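Local coordinates for protein phenylalanine--tRNA ligase beta subunit (Pyrococcus horikoshii, PDB 2CXI) that forms, as the N-terminal part of the beta subunit, a piece of the alpha2-beta2 synthetase that attaches phenylalanine to tRNA(Phe) at the expense of ATP, at residues Ser61-Arg67 with Thr252-Arg257; Leu245-Val249 with Ala327-Asp331; Lys281-Leu287 with Gly319-Tyr325; Leu306-Tyr312 with Asp341-Tyr346. One frame throughout, in Å; residues are numbered along the deposited sequence.

In the fold
Interactions 1 and 2 share helix 240-255, which belongs to the B3/4 domain, and their centres lie about 13 Å apart. Interaction 1 packs helix 62-72 on the C-terminal part of that helix. Interaction 2 packs the 327-331 loop of the B5 domain on its middle. Interactions 3 and 4 lie within B5, their centres also about 13 Å apart, and join its strands and its helices. Along the chain, interactions 1 and 2 cross, interaction 3 lies between the two segments of interaction 2, and interactions 3 and 4 cross. The salt bridge between Arg329 and Asp341 links interactions 2 and 4. Asp341 is a predicted ligand of a magnesium site shared with the alpha subunit.

Interaction 1: Ser61-Arg67 with Thr252-Arg257; sequences SAEGVAR and TALAER
Glu63 of helix 62-72 meets Ala253 with its CB and CG and Arg257 with its carboxylate. Its CB packs against Ala253 CB at 3.8 Å and also faces Glu256 CB. Glu63 CG lies 3.3 Å from Ala253 O. The chain then bends at chi2 (85°), which turns the carboxylate toward Arg257. Glu63 OE2 takes both bonds of a side-on salt bridge, from Arg257 NE at 2.7 Å and from Arg257 NH1 at 3.0 Å. The carboxylate and guanidinium planes stand 83° apart, and NH1 comes in from above the carboxylate plane. Glu63 OE1 is held from its own segment by Ser61 OG, 2.6 Å away. Ser61, the N-cap residue of helix 62-72, thus holds one oxygen of the carboxylate and Arg257 the other. The contact joins this N-terminal helix to the last turns of helix 240-255 in the B3/4 domain. Arg257 has a second acid partner, Asp10 of helix 8-15. Farther along, Arg67 CD lies 3.4 Å from Glu256 OE2, and the two side chains cross at about a right angle. Glu256 OE1 forms a salt bridge with Lys70, and a water joins OE1 to Glu63 O. A second water accepts from Arg67 NH2 at 3.0 Å and donates to Thr252 OG1, which also bonds Asn248 O. The Arg67 guanidinium makes a cation-pi contact with Phe328.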
loop_
_atom_site.group_PDB
_atom_site.type_symbol
_atom_site.label_atom_id
_atom_site.label_comp_id
_atom_site.label_asym_id
_atom_site.label_seq_id
_atom_site.Cartn_x
_atom_site.Cartn_y
_atom_site.Cartn_z
ATOM N N SER A 61 3.795 -34.877 20.873
ATOM C CA SER A 61 2.787 -34.115 21.580
ATOM C C SER A 61 1.486 -34.888 21.592
ATOM O O SER A 61 1.324 -35.863 20.834
ATOM C CB SER A 61 2.558 -32.740 20.893
ATOM O OG SER A 61 1.892 -32.940 19.651
ATOM N N ALA A 62 0.524 -34.383 22.364
ATOM C CA ALA A 62 -0.820 -35.011 22.437
ATOM C C ALA A 62 -1.458 -35.120 21.065
ATOM O O ALA A 62 -2.121 -36.122 20.735
ATOM C CB ALA A 62 -1.745 -34.203 23.354
ATOM N N GLU A 63 -1.275 -34.061 20.260
ATOM C CA GLU A 63 -1.935 -34.030 18.948
ATOM C C GLU A 63 -1.420 -35.172 18.072
ATOM O O GLU A 63 -2.200 -35.844 17.377
ATOM C CB GLU A 63 -1.745 -32.665 18.228
ATOM C CG GLU A 63 -2.266 -31.458 19.014
ATOM C CD GLU A 63 -1.260 -30.895 20.016
ATOM O OE1 GLU A 63 -0.169 -31.467 20.215
ATOM O OE2 GLU A 63 -1.543 -29.853 20.608
ATOM N N GLY A 64 -0.100 -35.350 18.062
ATOM C CA GLY A 64 0.540 -36.361 17.218
ATOM C C GLY A 64 0.250 -37.782 17.710
ATOM O O GLY A 64 0.051 -38.708 16.911
ATOM N N VAL A 65 0.220 -37.934 19.033
ATOM C CA VAL A 65 -0.127 -39.221 19.664
ATOM C C VAL A 65 -1.584 -39.660 19.351
ATOM O O VAL A 65 -1.844 -40.819 18.945
ATOM C CB VAL A 65 0.127 -39.146 21.184
ATOM C CG1 VAL A 65 -0.384 -40.449 21.900
ATOM C CG2 VAL A 65 1.592 -38.952 21.446
ATOM N N ALA A 66 -2.526 -38.719 19.514
ATOM C CA ALA A 66 -3.937 -38.948 19.242
ATOM C C ALA A 66 -4.116 -39.275 17.774
ATOM O O ALA A 66 -4.911 -40.123 17.410
ATOM C CB ALA A 66 -4.738 -37.703 19.605
ATOM N N ARG A 67 -3.368 -38.589 16.922
ATOM C CA ARG A 67 -3.496 -38.814 15.478
ATOM C C ARG A 67 -3.096 -40.264 15.176
ATOM O O ARG A 67 -3.854 -40.994 14.553
ATOM C CB ARG A 67 -2.609 -37.797 14.721
ATOM C CG ARG A 67 -2.777 -37.738 13.174
ATOM C CD ARG A 67 -2.106 -36.461 12.641
ATOM N NE ARG A 67 -0.709 -36.441 13.060
ATOM C CZ ARG A 67 0.010 -35.357 13.334
ATOM N NH1 ARG A 67 -0.502 -34.120 13.226
ATOM N NH2 ARG A 67 1.275 -35.525 13.704
ATOM N N THR A 252 0.359 -28.838 11.663
ATOM C CA THR A 252 -0.510 -30.004 11.641
ATOM C C THR A 252 -0.972 -30.392 13.044
ATOM O O THR A 252 -2.090 -30.867 13.196
ATOM C CB THR A 252 0.084 -31.211 10.871
ATOM O OG1 THR A 252 1.330 -31.612 11.452
ATOM C CG2 THR A 252 0.432 -30.810 9.381
ATOM N N ALA A 253 -0.147 -30.160 14.059
ATOM C CA ALA A 253 -0.640 -30.362 15.424
ATOM C C ALA A 253 -1.847 -29.435 15.703
ATOM O O ALA A 253 -2.874 -29.867 16.234
ATOM C CB ALA A 253 0.478 -30.142 16.434
ATOM N N LEU A 254 -1.726 -28.161 15.315
ATOM C CA LEU A 254 -2.816 -27.193 15.482
ATOM C C LEU A 254 -4.038 -27.477 14.612
ATOM O O LEU A 254 -5.188 -27.268 15.044
ATOM C CB LEU A 254 -2.287 -25.742 15.310
ATOM C CG LEU A 254 -1.288 -25.233 16.357
ATOM C CD1 LEU A 254 -0.793 -23.802 16.057
ATOM C CD2 LEU A 254 -1.862 -25.325 17.800
ATOM N N ALA A 255 -3.828 -28.040 13.424
ATOM C CA ALA A 255 -4.960 -28.519 12.617
ATOM C C ALA A 255 -5.795 -29.591 13.357
ATOM O O ALA A 255 -7.028 -29.664 13.197
ATOM C CB ALA A 255 -4.493 -29.025 11.270
ATOM N N GLU A 256 -5.133 -30.398 14.190
ATOM C CA GLU A 256 -5.869 -31.418 15.000
ATOM C C GLU A 256 -6.796 -30.807 16.031
ATOM O O GLU A 256 -7.712 -31.486 16.531
ATOM C CB GLU A 256 -4.913 -32.374 15.743
ATOM C CG GLU A 256 -4.152 -33.334 14.837
ATOM C CD GLU A 256 -5.030 -34.354 14.128
ATOM O OE1 GLU A 256 -5.890 -35.020 14.752
ATOM O OE2 GLU A 256 -4.864 -34.460 12.921
ATOM N N ARG A 257 -6.541 -29.552 16.384
ATOM C CA ARG A 257 -7.395 -28.756 17.266
ATOM C C ARG A 257 -8.378 -27.851 16.474
ATOM O O ARG A 257 -8.937 -26.895 17.030
ATOM C CB ARG A 257 -6.504 -27.877 18.186
ATOM C CG ARG A 257 -5.407 -28.699 18.903
ATOM C CD ARG A 257 -5.017 -28.137 20.226
ATOM N NE ARG A 257 -4.124 -28.999 21.020
ATOM C CZ ARG A 257 -4.524 -29.874 21.936
ATOM N NH1 ARG A 257 -3.613 -30.575 22.582
ATOM N NH2 ARG A 257 -5.811 -30.080 22.180
HETATM O O HOH W 1 -5.026 -35.671 17.099
HETATM O O HOH W 2 2.090 -32.692 14.445
#

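Interaction 2: Leu245-Val249 with Ala327-Asp331; sequences LALNV and AFRDD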
loop_
_atom_site.group_PDB
_atom_site.type_symbol
_atom_site.label_atom_id
_atom_site.label_comp_id
_atom_site.label_asym_id
_atom_site.label_seq_id
_atom_site.Cartn_x
_atom_site.Cartn_y
_atom_site.Cartn_z
ATOM N N LEU A 245 10.276 -28.796 8.132
ATOM C CA LEU A 245 9.769 -29.978 8.854
ATOM C C LEU A 245 9.132 -29.559 10.172
ATOM O O LEU A 245 7.987 -29.919 10.447
ATOM C CB LEU A 245 10.900 -30.995 9.086
ATOM C CG LEU A 245 10.483 -32.393 9.567
ATOM C CD1 LEU A 245 10.136 -32.404 11.093
ATOM C CD2 LEU A 245 9.383 -32.983 8.673
ATOM N N ALA A 246 9.874 -28.767 10.958
ATOM C CA ALA A 246 9.424 -28.311 12.268
ATOM C C ALA A 246 8.118 -27.467 12.146
ATOM O O ALA A 246 7.138 -27.626 12.910
ATOM C CB ALA A 246 10.528 -27.488 12.903
ATOM N N LEU A 247 8.077 -26.601 11.147
ATOM C CA LEU A 247 6.870 -25.788 10.916
ATOM C C LEU A 247 5.675 -26.700 10.580
ATOM O O LEU A 247 4.554 -26.501 11.073
ATOM C CB LEU A 247 7.128 -24.843 9.721
ATOM C CG LEU A 247 5.942 -23.932 9.361
ATOM C CD1 LEU A 247 5.751 -22.858 10.523
ATOM C CD2 LEU A 247 6.162 -23.253 7.979
ATOM N N ASN A 248 5.920 -27.699 9.728
ATOM C CA ASN A 248 4.912 -28.638 9.346
ATOM C C ASN A 248 4.353 -29.387 10.546
ATOM O O ASN A 248 3.141 -29.578 10.639
ATOM C CB ASN A 248 5.437 -29.612 8.296
ATOM C CG ASN A 248 5.741 -28.915 6.914
ATOM O OD1 ASN A 248 6.354 -29.517 6.005
ATOM N ND2 ASN A 248 5.276 -27.710 6.764
ATOM N N VAL A 249 5.244 -29.847 11.428
ATOM C CA VAL A 249 4.812 -30.492 12.664
ATOM C C VAL A 249 3.899 -29.530 13.493
ATOM O O VAL A 249 2.809 -29.909 13.913
ATOM C CB VAL A 249 6.046 -31.012 13.468
ATOM C CG1 VAL A 249 5.648 -31.394 14.915
ATOM C CG2 VAL A 249 6.710 -32.203 12.716
ATOM N N ALA A 327 3.600 -34.539 4.974
ATOM C CA ALA A 327 4.765 -33.633 4.897
ATOM C C ALA A 327 5.369 -33.353 6.274
ATOM O O ALA A 327 6.441 -32.744 6.354
ATOM C CB ALA A 327 4.352 -32.291 4.242
ATOM N N PHE A 328 4.682 -33.766 7.347
ATOM C CA PHE A 328 5.240 -33.655 8.731
ATOM C C PHE A 328 6.292 -34.758 9.083
ATOM O O PHE A 328 6.876 -34.742 10.175
ATOM C CB PHE A 328 4.127 -33.512 9.806
ATOM C CG PHE A 328 3.168 -34.697 9.906
ATOM C CD1 PHE A 328 1.822 -34.518 9.628
ATOM C CD2 PHE A 328 3.602 -35.966 10.330
ATOM C CE1 PHE A 328 0.917 -35.576 9.710
ATOM C CE2 PHE A 328 2.706 -37.033 10.450
ATOM C CZ PHE A 328 1.354 -36.849 10.129
ATOM N N ARG A 329 6.524 -35.693 8.140
ATOM C CA ARG A 329 7.557 -36.731 8.284
ATOM C C ARG A 329 8.735 -36.452 7.362
ATOM O O ARG A 329 8.553 -36.027 6.214
ATOM C CB ARG A 329 7.010 -38.123 7.930
ATOM C CG ARG A 329 5.959 -38.718 8.884
ATOM C CD ARG A 329 5.641 -40.139 8.538
ATOM N NE ARG A 329 6.774 -41.075 8.687
ATOM C CZ ARG A 329 6.619 -42.404 8.596
ATOM N NH1 ARG A 329 5.403 -42.907 8.326
ATOM N NH2 ARG A 329 7.653 -43.223 8.748
ATOM N N ASP A 330 9.941 -36.663 7.863
ATOM C CA ASP A 330 11.105 -36.623 7.004
ATOM C C ASP A 330 12.080 -37.765 7.337
ATOM O O ASP A 330 13.255 -37.711 6.968
ATOM C CB ASP A 330 11.782 -35.222 7.002
ATOM C CG ASP A 330 12.665 -34.973 8.235
ATOM O OD1 ASP A 330 12.589 -35.774 9.221
ATOM O OD2 ASP A 330 13.461 -33.990 8.302
ATOM N N ASP A 331 11.578 -38.806 8.004
ATOM C CA ASP A 331 12.389 -39.943 8.399
ATOM C C ASP A 331 12.495 -41.042 7.342
ATOM O O ASP A 331 13.327 -41.934 7.482
ATOM C CB ASP A 331 11.837 -40.597 9.679
ATOM C CG ASP A 331 10.404 -41.068 9.524
ATOM O OD1 ASP A 331 9.557 -40.275 9.015
ATOM O OD2 ASP A 331 10.027 -42.216 9.883
#
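Phe328 O meets methyl groups one turn apart on helix 240-255. Leu245 CD2 is 3.4 Å from it and Val249 CG2 is 3.6 Å from it. The shortest sound polar bonds lie within the loop. There Arg329 NH2 reaches Asp331 OD2 at 2.8 Å, and Arg329 NE reaches Asp331 OD1 at 2.9 Å. The grip is side-on, with one nitrogen to each oxygen. NE meets the syn lone pair of OD1, and the bond is nearly straight, with an N-H...O angle of 169°. The loop 327-331 follows strand 320-325 of the B5 domain, so the contact seats B5 on a helix of the B3/4 domain. Asp331 is a predicted magnesium ligand, shared with the alpha subunit. Arg329 also forms a salt bridge with Asp341, another predicted ligand. Leu245 carries much of the packing. Its CG sits anti to the backbone N (chi1 -168°), which brings CD2 over the loop backbone. Leu245 CG also lies 3.6 Å from Asp330 OD2, and the two side chains cross at about a right angle. Val249 CG2 touches Phe328 CB at 4.1 Å. The Phe328 ring itself leads away from the helix segment, toward Arg67.

Interaction 3: Lys281-Leu287 with Gly319-Tyr325; sequences KEFEVEL and GRAKLKY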
loop_
_atom_site.group_PDB
_atom_site.type_symbol
_atom_site.label_atom_id
_atom_site.label_comp_id
_atom_site.label_asym_id
_atom_site.label_seq_id
_atom_site.Cartn_x
_atom_site.Cartn_y
_atom_site.Cartn_z
ATOM N N LYS A 281 4.575 -36.099 0.624
ATOM C CA LYS A 281 5.818 -36.623 0.085
ATOM C C LYS A 281 5.612 -38.000 -0.569
ATOM O O LYS A 281 4.605 -38.681 -0.333
ATOM C CB LYS A 281 6.897 -36.643 1.128
ATOM C CG LYS A 281 7.245 -35.238 1.648
ATOM C CD LYS A 281 8.061 -35.368 2.920
ATOM C CE LYS A 281 8.588 -34.029 3.404
ATOM N NZ LYS A 281 9.768 -34.283 4.291
ATOM N N GLU A 282 6.537 -38.358 -1.440
ATOM C CA GLU A 282 6.360 -39.552 -2.282
ATOM C C GLU A 282 7.480 -40.566 -2.097
ATOM O O GLU A 282 8.643 -40.200 -1.864
ATOM C CB GLU A 282 6.221 -39.144 -3.761
ATOM C CG GLU A 282 5.020 -38.233 -3.963
ATOM C CD GLU A 282 4.794 -37.802 -5.406
ATOM O OE1 GLU A 282 5.762 -37.803 -6.206
ATOM O OE2 GLU A 282 3.630 -37.474 -5.723
ATOM N N PHE A 283 7.104 -41.841 -2.228
ATOM C CA PHE A 283 8.026 -42.963 -2.199
ATOM C C PHE A 283 7.415 -44.132 -2.979
ATOM O O PHE A 283 6.207 -44.266 -3.065
ATOM C CB PHE A 283 8.283 -43.421 -0.759
ATOM C CG PHE A 283 9.646 -44.053 -0.553
ATOM C CD1 PHE A 283 10.774 -43.251 -0.324
ATOM C CD2 PHE A 283 9.796 -45.452 -0.565
ATOM C CE1 PHE A 283 12.043 -43.837 -0.127
ATOM C CE2 PHE A 283 11.076 -46.049 -0.357
ATOM C CZ PHE A 283 12.184 -45.248 -0.142
ATOM N N GLU A 284 8.273 -44.987 -3.529
ATOM C CA GLU A 284 7.824 -46.159 -4.277
ATOM C C GLU A 284 8.508 -47.398 -3.737
ATOM O O GLU A 284 9.717 -47.392 -3.508
ATOM C CB GLU A 284 8.152 -46.006 -5.769
ATOM C CG GLU A 284 7.570 -44.764 -6.413
ATOM C CD GLU A 284 7.577 -44.837 -7.945
ATOM O OE1 GLU A 284 7.735 -45.962 -8.487
ATOM O OE2 GLU A 284 7.393 -43.786 -8.599
ATOM N N VAL A 285 7.736 -48.449 -3.514
ATOM C CA VAL A 285 8.304 -49.708 -3.037
ATOM C C VAL A 285 7.671 -50.903 -3.786
ATOM O O VAL A 285 6.476 -50.916 -4.075
ATOM C CB VAL A 285 8.162 -49.872 -1.471
ATOM C CG1 VAL A 285 6.724 -50.132 -1.079
ATOM C CG2 VAL A 285 9.109 -50.963 -0.934
ATOM N N GLU A 286 8.486 -51.907 -4.071
ATOM C CA GLU A 286 7.994 -53.179 -4.646
ATOM C C GLU A 286 7.363 -53.991 -3.523
ATOM O O GLU A 286 8.019 -54.248 -2.529
ATOM C CB GLU A 286 9.201 -53.962 -5.218
ATOM C CG GLU A 286 9.808 -53.317 -6.461
ATOM C CD GLU A 286 8.858 -53.379 -7.644
ATOM O OE1 GLU A 286 7.867 -54.158 -7.585
ATOM O OE2 GLU A 286 9.082 -52.641 -8.628
ATOM N N LEU A 287 6.110 -54.421 -3.674
ATOM C CA LEU A 287 5.450 -55.169 -2.589
ATOM C C LEU A 287 6.111 -56.521 -2.285
ATOM O O LEU A 287 6.043 -57.030 -1.165
ATOM C CB LEU A 287 3.969 -55.343 -2.868
ATOM C CG LEU A 287 3.246 -53.985 -2.873
ATOM C CD1 LEU A 287 1.916 -54.103 -3.536
ATOM C CD2 LEU A 287 3.086 -53.432 -1.472
ATOM N N GLY A 319 2.282 -55.046 -8.746
ATOM C CA GLY A 319 3.105 -55.377 -7.577
ATOM C C GLY A 319 3.959 -54.246 -7.003
ATOM O O GLY A 319 4.685 -54.449 -6.019
ATOM N N ARG A 320 3.910 -53.058 -7.591
ATOM C CA ARG A 320 4.624 -51.952 -6.951
ATOM C C ARG A 320 3.768 -50.800 -6.466
ATOM O O ARG A 320 2.834 -50.366 -7.144
ATOM C CB ARG A 320 5.866 -51.498 -7.717
ATOM C CG ARG A 320 5.669 -50.611 -8.904
ATOM C CD ARG A 320 6.764 -49.539 -9.001
ATOM N NE ARG A 320 8.025 -49.963 -8.380
ATOM C CZ ARG A 320 9.088 -49.182 -8.218
ATOM N NH1 ARG A 320 9.055 -47.922 -8.624
ATOM N NH2 ARG A 320 10.184 -49.653 -7.643
ATOM N N ALA A 321 4.062 -50.368 -5.239
ATOM C CA ALA A 321 3.239 -49.407 -4.538
ATOM C C ALA A 321 3.829 -48.005 -4.707
ATOM O O ALA A 321 4.970 -47.734 -4.315
ATOM C CB ALA A 321 3.111 -49.801 -3.070
ATOM N N LYS A 322 3.052 -47.130 -5.338
ATOM C CA LYS A 322 3.355 -45.696 -5.324
ATOM C C LYS A 322 2.718 -45.098 -4.050
ATOM O O LYS A 322 1.507 -45.167 -3.857
ATOM C CB LYS A 322 2.807 -45.026 -6.585
ATOM C CG LYS A 322 3.615 -45.309 -7.865
ATOM C CD LYS A 322 3.067 -44.449 -9.053
ATOM C CE LYS A 322 4.197 -44.015 -9.984
ATOM N NZ LYS A 322 4.008 -42.600 -10.533
ATOM N N LEU A 323 3.550 -44.543 -3.179
ATOM C CA LEU A 323 3.092 -44.097 -1.844
ATOM C C LEU A 323 3.140 -42.587 -1.744
ATOM O O LEU A 323 4.020 -41.973 -2.326
ATOM C CB LEU A 323 4.023 -44.639 -0.756
ATOM C CG LEU A 323 4.253 -46.153 -0.785
ATOM C CD1 LEU A 323 5.356 -46.520 0.245
ATOM C CD2 LEU A 323 2.930 -46.863 -0.508
ATOM N N LYS A 324 2.199 -42.021 -0.994
ATOM C CA LYS A 324 2.328 -40.656 -0.512
ATOM C C LYS A 324 2.265 -40.718 1.026
ATOM O O LYS A 324 1.553 -41.537 1.571
ATOM C CB LYS A 324 1.207 -39.762 -1.058
ATOM C CG LYS A 324 1.337 -39.501 -2.565
ATOM C CD LYS A 324 0.278 -38.583 -3.040
ATOM C CE LYS A 324 0.422 -38.430 -4.552
ATOM N NZ LYS A 324 -0.831 -37.859 -5.076
ATOM N N TYR A 325 3.001 -39.834 1.687
ATOM C CA TYR A 325 2.969 -39.750 3.147
ATOM C C TYR A 325 3.013 -38.293 3.597
ATOM O O TYR A 325 3.373 -37.399 2.796
ATOM C CB TYR A 325 4.105 -40.607 3.750
ATOM C CG TYR A 325 5.526 -40.166 3.374
ATOM C CD1 TYR A 325 6.155 -40.655 2.218
ATOM C CD2 TYR A 325 6.238 -39.291 4.189
ATOM C CE1 TYR A 325 7.489 -40.292 1.888
ATOM C CE2 TYR A 325 7.547 -38.909 3.879
ATOM C CZ TYR A 325 8.173 -39.409 2.731
ATOM O OH TYR A 325 9.474 -39.010 2.437
HETATM O O HOH W 3 10.197 -38.982 -0.092
#
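Lys281 CB sits over one face of the Tyr325 ring, 3.7 Å from its centroid, in a CH-pi contact. The Tyr325 CG lies between the backbone N and the carbonyl carbon (chi1 62°), which swings the ring across to the neighbouring strand. Phe283 CB meets the ring edge at Tyr325 CE1, 4.2 Å away. A water bonded to Tyr325 OH donates to Glu282 O. A serine in place of Tyr325 would probably leave Lys281 CB without the ring it rests on and this water without its phenol partner. The Lys281 chain runs extended past the ring, and its NZ hydrogen-bonds Arg329 O. Val285 and Leu323 meet on the same face as Tyr325, where Val285 CG1 and Leu323 CD1 are 4.1 Å apart. Leu287 CD2 touches Ala321 CB at 4.0 Å. The other face carries charges. Glu286 bends at chi2 (-68°). Arg320 NE donates to Glu286 OE2 at 2.9 Å, coming in from above the carboxylate plane. Arg320 bends at chi2 and chi3, and its guanidinium comes between Glu286 and Glu284. Glu284 and Lys322 lie side by side, pointing the same way. Backbone bonds at the pairs Lys281-Tyr325, Phe283-Leu323 and Val285-Ala321 join the strands, and Leu287 N adds a bond to Gly319 O at 2.7 Å. This is an antiparallel pair, with strand 320-325 at the centre of the three-stranded sheet of the B5 domain.

Interaction 4: Leu306-Tyr312 with Asp341-Tyr346; sequences LLEKMMY and DVLIAY
Tyr312 and Asp341 make the one direct hydrogen bond of the contact. Tyr312 OH donates to Asp341 OD2 at 2.6 Å, on the anti side of the carboxylate. Ring and carboxylate planes are 57° apart. Water adds a second polar link: Lys309 NZ donates to it, and it donates to Ala345 O at 2.7 Å. Most of the remaining contact is apolar. Leu306 CB meets Ala345 CB at 3.9 Å, and Leu307 CD2 meets Val342 CG2 at 3.5 Å. The selenomethionine Met310 folds at chi2 (-59°) and chi3 (-69°). Its CG reaches Ala345 CB at 3.5 Å, and its CE reaches Ile344 CG2. A Schellman motif with Met311 as its C-prime residue ends helix 300-309 and leads into Tyr312. A phenylalanine in place of Tyr312 would probably cost Asp341 OD2 its phenol donor, with Arg329 left to hold it. Asp341 is a predicted magnesium ligand, so Tyr312 and Arg329 probably help to position its carboxylate in the B5 domain.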
loop_
_atom_site.group_PDB
_atom_site.type_symbol
_atom_site.label_atom_id
_atom_site.label_comp_id
_atom_site.label_asym_id
_atom_site.label_seq_id
_atom_site.Cartn_x
_atom_site.Cartn_y
_atom_site.Cartn_z
ATOM N N LEU A 306 -2.347 -52.225 5.756
ATOM C CA LEU A 306 -1.416 -51.919 6.855
ATOM C C LEU A 306 -0.778 -50.532 6.671
ATOM O O LEU A 306 -0.710 -49.751 7.621
ATOM C CB LEU A 306 -0.340 -52.992 6.966
ATOM C CG LEU A 306 -0.794 -54.375 7.476
ATOM C CD1 LEU A 306 0.395 -55.299 7.474
ATOM C CD2 LEU A 306 -1.450 -54.358 8.882
ATOM N N LEU A 307 -0.327 -50.227 5.450
ATOM C CA LEU A 307 0.265 -48.911 5.175
ATOM C C LEU A 307 -0.741 -47.755 5.292
ATOM O O LEU A 307 -0.376 -46.656 5.695
ATOM C CB LEU A 307 0.901 -48.907 3.788
ATOM C CG LEU A 307 2.162 -49.771 3.642
ATOM C CD1 LEU A 307 2.505 -49.823 2.158
ATOM C CD2 LEU A 307 3.333 -49.213 4.437
ATOM N N GLU A 308 -2.011 -48.006 4.959
ATOM C CA GLU A 308 -3.052 -46.999 5.222
ATOM C C GLU A 308 -3.258 -46.674 6.715
ATOM O O GLU A 308 -3.541 -45.537 7.035
ATOM C CB GLU A 308 -4.371 -47.350 4.518
ATOM C CG GLU A 308 -4.250 -47.290 3.001
ATOM C CD GLU A 308 -5.530 -47.682 2.277
ATOM O OE1 GLU A 308 -6.287 -48.504 2.816
ATOM O OE2 GLU A 308 -5.752 -47.179 1.154
ATOM N N LYS A 309 -3.106 -47.663 7.612
ATOM C CA LYS A 309 -3.091 -47.416 9.060
ATOM C C LYS A 309 -1.882 -46.607 9.522
ATOM O O LYS A 309 -1.896 -46.099 10.613
ATOM C CB LYS A 309 -3.096 -48.742 9.852
ATOM C CG LYS A 309 -4.395 -49.520 9.792
ATOM C CD LYS A 309 -4.240 -50.897 10.445
ATOM C CE LYS A 309 -5.516 -51.729 10.218
ATOM N NZ LYS A 309 -5.516 -52.960 11.082
HETATM N N MSE A 310 -0.838 -46.535 8.696
HETATM C CA MSE A 310 0.413 -45.814 9.004
HETATM C C MSE A 310 0.439 -44.455 8.300
HETATM O O MSE A 310 1.461 -43.768 8.260
HETATM C CB MSE A 310 1.623 -46.663 8.635
HETATM C CG MSE A 310 1.639 -47.998 9.368
HETATM SE SE MSE A 310 1.664 -47.662 11.368
HETATM C CE MSE A 310 3.496 -46.887 11.585
HETATM N N MSE A 311 -0.722 -44.081 7.781
HETATM C CA MSE A 311 -0.988 -42.752 7.214
HETATM C C MSE A 311 -0.444 -42.579 5.803
HETATM O O MSE A 311 -0.226 -41.439 5.354
HETATM C CB MSE A 311 -0.509 -41.615 8.133
HETATM C CG MSE A 311 -1.125 -41.687 9.539
HETATM SE SE MSE A 311 -0.659 -40.168 10.642
HETATM C CE MSE A 311 1.103 -40.390 10.690
ATOM N N TYR A 312 -0.285 -43.691 5.077
ATOM C CA TYR A 312 0.145 -43.592 3.679
ATOM C C TYR A 312 -1.037 -43.620 2.726
ATOM O O TYR A 312 -2.010 -44.329 2.950
ATOM C CB TYR A 312 1.079 -44.737 3.229
ATOM C CG TYR A 312 2.439 -44.809 3.868
ATOM C CD1 TYR A 312 3.580 -44.290 3.217
ATOM C CD2 TYR A 312 2.604 -45.475 5.083
ATOM C CE1 TYR A 312 4.846 -44.394 3.802
ATOM C CE2 TYR A 312 3.871 -45.581 5.667
ATOM C CZ TYR A 312 4.969 -45.070 5.027
ATOM O OH TYR A 312 6.207 -45.200 5.619
ATOM N N ASP A 341 7.424 -49.782 8.878
ATOM C CA ASP A 341 6.047 -49.323 9.183
ATOM C C ASP A 341 5.030 -50.448 8.992
ATOM O O ASP A 341 4.050 -50.535 9.720
ATOM C CB ASP A 341 5.659 -48.110 8.317
ATOM C CG ASP A 341 6.287 -46.808 8.800
ATOM O OD1 ASP A 341 6.807 -46.778 9.934
ATOM O OD2 ASP A 341 6.265 -45.763 8.109
ATOM N N VAL A 342 5.245 -51.287 7.983
ATOM C CA VAL A 342 4.409 -52.515 7.798
ATOM C C VAL A 342 4.473 -53.430 9.035
ATOM O O VAL A 342 3.425 -53.941 9.510
ATOM C CB VAL A 342 4.799 -53.286 6.500
ATOM C CG1 VAL A 342 4.029 -54.632 6.383
ATOM C CG2 VAL A 342 4.492 -52.433 5.264
ATOM N N LEU A 343 5.694 -53.627 9.556
ATOM C CA LEU A 343 5.899 -54.488 10.722
ATOM C C LEU A 343 5.221 -53.885 11.931
ATOM O O LEU A 343 4.561 -54.582 12.672
ATOM C CB LEU A 343 7.399 -54.727 11.005
ATOM C CG LEU A 343 8.188 -55.509 9.962
ATOM C CD1 LEU A 343 9.696 -55.551 10.288
ATOM C CD2 LEU A 343 7.644 -56.940 9.761
ATOM N N ILE A 344 5.340 -52.568 12.095
ATOM C CA ILE A 344 4.667 -51.875 13.181
ATOM C C ILE A 344 3.152 -52.037 13.115
ATOM O O ILE A 344 2.520 -52.401 14.114
ATOM C CB ILE A 344 5.037 -50.359 13.183
ATOM C CG1 ILE A 344 6.530 -50.149 13.497
ATOM C CG2 ILE A 344 4.128 -49.619 14.163
ATOM C CD1 ILE A 344 6.973 -48.672 13.330
ATOM N N ALA A 345 2.575 -51.752 11.942
ATOM C CA ALA A 345 1.112 -51.813 11.709
ATOM C C ALA A 345 0.548 -53.212 11.876
ATOM O O ALA A 345 -0.603 -53.376 12.314
ATOM C CB ALA A 345 0.755 -51.288 10.329
ATOM N N TYR A 346 1.340 -54.199 11.473
ATOM C CA TYR A 346 1.036 -55.613 11.727
ATOM C C TYR A 346 0.673 -55.859 13.222
ATOM O O TYR A 346 -0.078 -56.771 13.525
ATOM C CB TYR A 346 2.214 -56.490 11.274
ATOM C CG TYR A 346 1.885 -57.971 11.141
ATOM C CD1 TYR A 346 2.423 -58.918 12.034
ATOM C CD2 TYR A 346 1.018 -58.421 10.163
ATOM C CE1 TYR A 346 2.100 -60.280 11.925
ATOM C CE2 TYR A 346 0.698 -59.764 10.045
ATOM C CZ TYR A 346 1.227 -60.688 10.921
ATOM O OH TYR A 346 0.882 -62.025 10.774
HETATM O O HOH W 4 -3.050 -54.439 11.994
#